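Local coordinates for natterin-like protein (Lethenteron camtschaticum, PDB 5ZU4) that probably recognises glycans through a jacalin-like lectin domain and forms membrane pores through an aerolysin-like module, at residues Y4-H9 with A289-P294; V150-K155 with T278-I283. All coordinates share one frame; numbering follows the deposited sequence.

Contact 1: residues Y4-H9 with A289-P294; sequences YPTTLH and ASLDAP
At the junction of the jacalin-like lectin part with the aerolysin-like part, Pro5, just ahead of the first lectin strand, lies against Ala289, Ser290 and Leu291 at the start of strand 290-313. The CB of Ala289 sits over the face of the Tyr4-Pro5 peptide, 3.4 Å from Pro5 N and 3.5 Å from Tyr4 C. Proline suits this spot because its nitrogen carries no hydrogen that would need an acceptor, and alanine's single methyl group is small enough to come so close to the backbone. Ala289 CB also lies 3.9 Å from Pro5 CD. Further round the ring, Pro5 CB passes 3.6 Å from the carbonyl O of Ser290, while Pro5 CG meets CD1 of Leu291 at 3.7 Å.

Here the N-terminal segment, leading into the lectin fold, meets the start of strand 290-313 of the aerolysin-like module largely through carbon contacts, with no hydrogen bond from one segment to the other. Leu291 crosses the proline at about a right angle, and its two methyl groups divide the work: CD1 takes the ring, and Leu291 CD2 reaches CG2 of Thr6 at 4.2 Å. An off-staggered rotation (chi1 -131°) accompanies this approach of the branched end to Pro5 and Thr6, closer than the direction of the leucine CB would suggest. In Thr6, the rotation about the first side-chain bond (chi1 66°) puts OG1 between the backbone N and the carbonyl carbon and turns CG2 to the leucine. Threonine can thus offer carbon here while keeping the beta-branched shape that suits a strand. Polar links are made by neighbours: Tyr4 O accepts hydrogen bonds from the side-chain amides of both Asn144 and Asn287, and Asn287 OD1 also takes the N-H of Ala289.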
loop_
_atom_site.group_PDB
_atom_site.type_symbol
_atom_site.label_atom_id
_atom_site.label_comp_id
_atom_site.label_asym_id
_atom_site.label_seq_id
_atom_site.Cartn_x
_atom_site.Cartn_y
_atom_site.Cartn_z
ATOM N N TYR B 4 9.662 -3.641 33.199
ATOM C CA TYR B 4 10.829 -3.761 32.301
ATOM C C TYR B 4 10.397 -4.145 30.896
ATOM O O TYR B 4 9.418 -4.896 30.737
ATOM C CB TYR B 4 11.801 -4.833 32.827
ATOM C CG TYR B 4 12.242 -4.615 34.256
ATOM C CD1 TYR B 4 13.341 -3.798 34.557
ATOM C CD2 TYR B 4 11.536 -5.206 35.314
ATOM C CE1 TYR B 4 13.726 -3.577 35.875
ATOM C CE2 TYR B 4 11.910 -5.011 36.639
ATOM C CZ TYR B 4 13.011 -4.206 36.916
ATOM O OH TYR B 4 13.375 -4.020 38.237
ATOM N N PRO B 5 11.137 -3.663 29.874
ATOM C CA PRO B 5 10.818 -3.976 28.474
ATOM C C PRO B 5 11.219 -5.349 28.022
ATOM O O PRO B 5 10.808 -5.744 26.947
ATOM C CB PRO B 5 11.651 -2.966 27.687
ATOM C CG PRO B 5 12.852 -2.733 28.561
ATOM C CD PRO B 5 12.429 -2.958 29.984
ATOM N N THR B 6 12.052 -6.045 28.785
ATOM C CA THR B 6 12.526 -7.369 28.401
ATOM C C THR B 6 12.474 -8.305 29.574
ATOM O O THR B 6 12.432 -7.877 30.728
ATOM C CB THR B 6 13.963 -7.347 27.882
ATOM O OG1 THR B 6 14.846 -6.981 28.935
ATOM C CG2 THR B 6 14.119 -6.322 26.766
ATOM N N THR B 7 12.459 -9.590 29.266
ATOM C CA THR B 7 12.462 -10.625 30.289
ATOM C C THR B 7 13.444 -11.743 29.977
ATOM O O THR B 7 13.567 -12.188 28.821
ATOM C CB THR B 7 11.060 -11.200 30.525
ATOM O OG1 THR B 7 11.153 -12.168 31.556
ATOM C CG2 THR B 7 10.428 -11.842 29.259
ATOM N N LEU B 8 14.134 -12.181 31.031
ATOM C CA LEU B 8 15.238 -13.150 30.959
ATOM C C LEU B 8 15.242 -14.067 32.178
ATOM O O LEU B 8 15.454 -13.605 33.290
ATOM C CB LEU B 8 16.564 -12.413 30.893
ATOM C CG LEU B 8 17.867 -13.214 30.895
ATOM C CD1 LEU B 8 17.953 -14.126 29.681
ATOM C CD2 LEU B 8 19.041 -12.227 30.969
ATOM N N HIS B 9 14.989 -15.352 31.947
ATOM C CA HIS B 9 14.989 -16.395 32.966
ATOM C C HIS B 9 16.091 -17.419 32.594
ATOM O O HIS B 9 15.941 -18.215 31.665
ATOM C CB HIS B 9 13.605 -17.038 33.003
ATOM C CG HIS B 9 13.380 -17.956 34.164
ATOM N ND1 HIS B 9 12.133 -18.154 34.720
ATOM C CD2 HIS B 9 14.234 -18.731 34.872
ATOM C CE1 HIS B 9 12.232 -19.017 35.714
ATOM N NE2 HIS B 9 13.496 -19.379 35.829
ATOM N N ALA B 289 6.829 0.007 29.829
ATOM C CA ALA B 289 8.256 0.127 29.552
ATOM C C ALA B 289 8.501 0.184 28.047
ATOM O O ALA B 289 7.650 -0.190 27.245
ATOM C CB ALA B 289 9.016 -1.041 30.146
ATOM N N SER B 290 9.679 0.655 27.684
ATOM C CA SER B 290 9.993 0.892 26.306
ATOM C C SER B 290 11.464 0.639 25.991
ATOM O O SER B 290 12.278 0.512 26.878
ATOM C CB SER B 290 9.619 2.323 25.945
ATOM O OG SER B 290 10.515 3.214 26.572
ATOM N N LEU B 291 11.750 0.580 24.701
ATOM C CA LEU B 291 13.055 0.257 24.138
ATOM C C LEU B 291 13.242 1.229 22.983
ATOM O O LEU B 291 12.351 1.337 22.160
ATOM C CB LEU B 291 12.983 -1.161 23.569
ATOM C CG LEU B 291 14.039 -2.193 23.909
ATOM C CD1 LEU B 291 14.582 -2.013 25.334
ATOM C CD2 LEU B 291 13.438 -3.574 23.702
ATOM N N ASP B 292 14.362 1.937 22.939
ATOM C CA ASP B 292 14.694 2.839 21.842
ATOM C C ASP B 292 15.876 2.299 21.063
ATOM O O ASP B 292 16.825 1.805 21.652
ATOM C CB ASP B 292 15.094 4.231 22.352
ATOM C CG ASP B 292 13.929 5.039 22.881
ATOM O OD1 ASP B 292 12.757 4.602 22.832
ATOM O OD2 ASP B 292 14.225 6.151 23.349
ATOM N N ALA B 293 15.845 2.428 19.743
ATOM C CA ALA B 293 16.970 2.027 18.923
ATOM C C ALA B 293 17.190 3.103 17.898
ATOM O O ALA B 293 16.266 3.417 17.153
ATOM C CB ALA B 293 16.686 0.695 18.245
ATOM N N PRO B 294 18.403 3.682 17.849
ATOM C CA PRO B 294 18.656 4.668 16.774
ATOM C C PRO B 294 18.582 4.024 15.382
ATOM O O PRO B 294 18.949 2.870 15.231
ATOM C CB PRO B 294 20.071 5.195 17.073
ATOM C CG PRO B 294 20.436 4.682 18.437
ATOM C CD PRO B 294 19.561 3.505 18.744
#

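Contact 2: residues V150-K155 with T278-I283; sequences VIQDMK and TALLRI
Val150 and Arg282 open an antiparallel beta ladder in the aerolysin-like module, each donating its N-H to the other's O (3.0 Å for Val150 N to Arg282 O). Ile151 follows as a non-hydrogen-bonded partner of Leu281 on the buried face; with CG2 anti to its backbone N, this branch meets CB of Ala279 at 3.6 Å, a fit of aliphatic groups suited to the interior. Gln152, paired with Leu280 by two more backbone bonds, returns to the other face, where its CG runs alongside the leucine, 4.0 Å from CD1. Its NE2 lies near Arg282 NH1, but both are donors and no bond forms; the arginine's NE is instead salt-bridged to Asp292.

Next the ladder bulges: Asp153 and Met154 lie opposite the single residue Ala279. The corner at Asp153 takes left-handed helical backbone angles (phi 51°, psi 48°), which aspartate tolerates better than most residues, and Asp153 OD2 lies 3.6 Å from Leu280 CD2. Met154, bent at chi2 and chi3, folds CE to 3.8 Å from Ala279 CB, and the small alanine leaves room for it beside Ile151. Pairing resumes, one residue out of step, at Lys155 with Thr278: Lys155 N-H bonds Thr278 O at 2.7 Å, and Lys155 CB lies 3.4 Å from Thr278 OG1.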
loop_
_atom_site.group_PDB
_atom_site.type_symbol
_atom_site.label_atom_id
_atom_site.label_comp_id
_atom_site.label_asym_id
_atom_site.label_seq_id
_atom_site.Cartn_x
_atom_site.Cartn_y
_atom_site.Cartn_z
ATOM N N VAL B 150 6.889 2.394 16.879
ATOM C CA VAL B 150 6.778 3.619 16.087
ATOM C C VAL B 150 8.143 4.206 15.788
ATOM O O VAL B 150 8.972 4.331 16.685
ATOM C CB VAL B 150 5.828 4.659 16.728
ATOM C CG1 VAL B 150 4.443 4.067 16.921
ATOM C CG2 VAL B 150 6.336 5.125 18.069
ATOM N N ILE B 151 8.386 4.512 14.511
ATOM C CA ILE B 151 9.593 5.236 14.074
ATOM C C ILE B 151 9.253 6.712 14.218
ATOM O O ILE B 151 8.208 7.133 13.759
ATOM C CB ILE B 151 9.974 4.895 12.620
ATOM C CG1 ILE B 151 10.239 3.382 12.506
ATOM C CG2 ILE B 151 11.210 5.688 12.172
ATOM C CD1 ILE B 151 10.683 2.908 11.143
ATOM N N GLN B 152 10.096 7.474 14.908
ATOM C CA GLN B 152 9.796 8.872 15.227
ATOM C C GLN B 152 11.078 9.691 15.264
ATOM O O GLN B 152 12.126 9.155 14.905
ATOM C CB GLN B 152 8.994 8.962 16.518
ATOM C CG GLN B 152 9.729 8.460 17.746
ATOM C CD GLN B 152 8.785 8.300 18.907
ATOM O OE1 GLN B 152 7.959 7.387 18.920
ATOM N NE2 GLN B 152 8.874 9.192 19.871
ATOM N N ASP B 153 10.971 10.986 15.610
ATOM C CA ASP B 153 12.082 11.979 15.573
ATOM C C ASP B 153 12.778 11.947 14.222
ATOM O O ASP B 153 14.028 11.866 14.129
ATOM C CB ASP B 153 13.111 11.775 16.717
ATOM C CG ASP B 153 12.477 11.827 18.124
ATOM O OD1 ASP B 153 11.381 12.435 18.294
ATOM O OD2 ASP B 153 13.087 11.250 19.068
ATOM N N MET B 154 11.966 11.987 13.168
ATOM C CA MET B 154 12.490 11.791 11.823
ATOM C C MET B 154 13.309 13.005 11.389
ATOM O O MET B 154 12.847 14.150 11.466
ATOM C CB MET B 154 11.333 11.543 10.852
ATOM C CG MET B 154 11.723 11.314 9.400
ATOM S SD MET B 154 12.885 9.971 9.159
ATOM C CE MET B 154 11.862 8.521 9.410
ATOM N N LYS B 155 14.523 12.759 10.926
ATOM C CA LYS B 155 15.385 13.832 10.438
ATOM C C LYS B 155 15.974 13.471 9.073
ATOM O O LYS B 155 16.270 12.295 8.793
ATOM C CB LYS B 155 16.482 14.156 11.479
ATOM C CG LYS B 155 15.976 15.139 12.527
ATOM C CD LYS B 155 16.598 15.006 13.928
ATOM C CE LYS B 155 15.891 15.958 14.918
ATOM N NZ LYS B 155 15.995 15.561 16.351
ATOM N N THR B 278 17.638 9.955 9.638
ATOM C CA THR B 278 17.845 9.401 10.963
ATOM C C THR B 278 16.530 9.502 11.701
ATOM O O THR B 278 15.754 10.440 11.482
ATOM C CB THR B 278 18.937 10.152 11.808
ATOM O OG1 THR B 278 18.515 11.506 12.092
ATOM C CG2 THR B 278 20.282 10.133 11.077
ATOM N N ALA B 279 16.298 8.529 12.572
ATOM C CA ALA B 279 15.084 8.480 13.376
ATOM C C ALA B 279 15.323 7.558 14.565
ATOM O O ALA B 279 16.386 6.961 14.689
ATOM C CB ALA B 279 13.926 7.968 12.514
ATOM N N LEU B 280 14.332 7.416 15.429
ATOM C CA LEU B 280 14.415 6.403 16.450
ATOM C C LEU B 280 13.193 5.504 16.415
ATOM O O LEU B 280 12.056 5.965 16.225
ATOM C CB LEU B 280 14.727 7.013 17.826
ATOM C CG LEU B 280 13.747 7.516 18.870
ATOM C CD1 LEU B 280 12.825 6.420 19.363
ATOM C CD2 LEU B 280 14.549 8.059 20.048
ATOM N N LEU B 281 13.470 4.209 16.569
ATOM C CA LEU B 281 12.451 3.205 16.765
ATOM C C LEU B 281 12.193 3.081 18.260
ATOM O O LEU B 281 13.086 2.732 18.999
ATOM C CB LEU B 281 12.921 1.876 16.207
ATOM C CG LEU B 281 12.051 0.652 16.443
ATOM C CD1 LEU B 281 10.636 0.835 15.926
ATOM C CD2 LEU B 281 12.733 -0.519 15.775
ATOM N N ARG B 282 10.973 3.391 18.688
ATOM C CA ARG B 282 10.546 3.186 20.037
ATOM C C ARG B 282 9.531 2.046 20.045
ATOM O O ARG B 282 8.457 2.142 19.425
ATOM C CB ARG B 282 9.946 4.468 20.646
ATOM C CG ARG B 282 9.265 4.247 22.014
ATOM C CD ARG B 282 9.063 5.515 22.834
ATOM N NE ARG B 282 10.347 6.173 23.058
ATOM C CZ ARG B 282 10.554 7.496 23.153
ATOM N NH1 ARG B 282 9.560 8.374 23.064
ATOM N NH2 ARG B 282 11.793 7.954 23.327
ATOM N N ILE B 283 9.875 0.990 20.788
ATOM C CA ILE B 283 9.009 -0.134 21.016
ATOM C C ILE B 283 8.476 0.023 22.415
ATOM O O ILE B 283 9.240 0.054 23.358
ATOM C CB ILE B 283 9.775 -1.461 20.926
ATOM C CG1 ILE B 283 10.330 -1.637 19.501
ATOM C CG2 ILE B 283 8.847 -2.622 21.296
ATOM C CD1 ILE B 283 11.427 -2.667 19.382
#

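Overall arrangement
Contact 1 is a small surface contact where lectin and aerolysin-like parts adjoin; contact 2 is larger, partly buried and nearer the centre of the chain, wholly within the latter part. Their centres are about 16 Å apart. They share a neighbourhood because strands 260-285 and 290-313 are successive and pair antiparallel, which connects segment 289-294 to segment 278-283: Leu291 O probably accepts a hydrogen bond from Ile283 N, at 2.9 Å, and Ala293 N probably gives one to Leu281 O. The chemistry follows position. Contact 2 combines backbone hydrogen bonds with apolar packing on its buried face, whereas contact 1 has no hydrogen bond across it and rests mostly on carbon contacts.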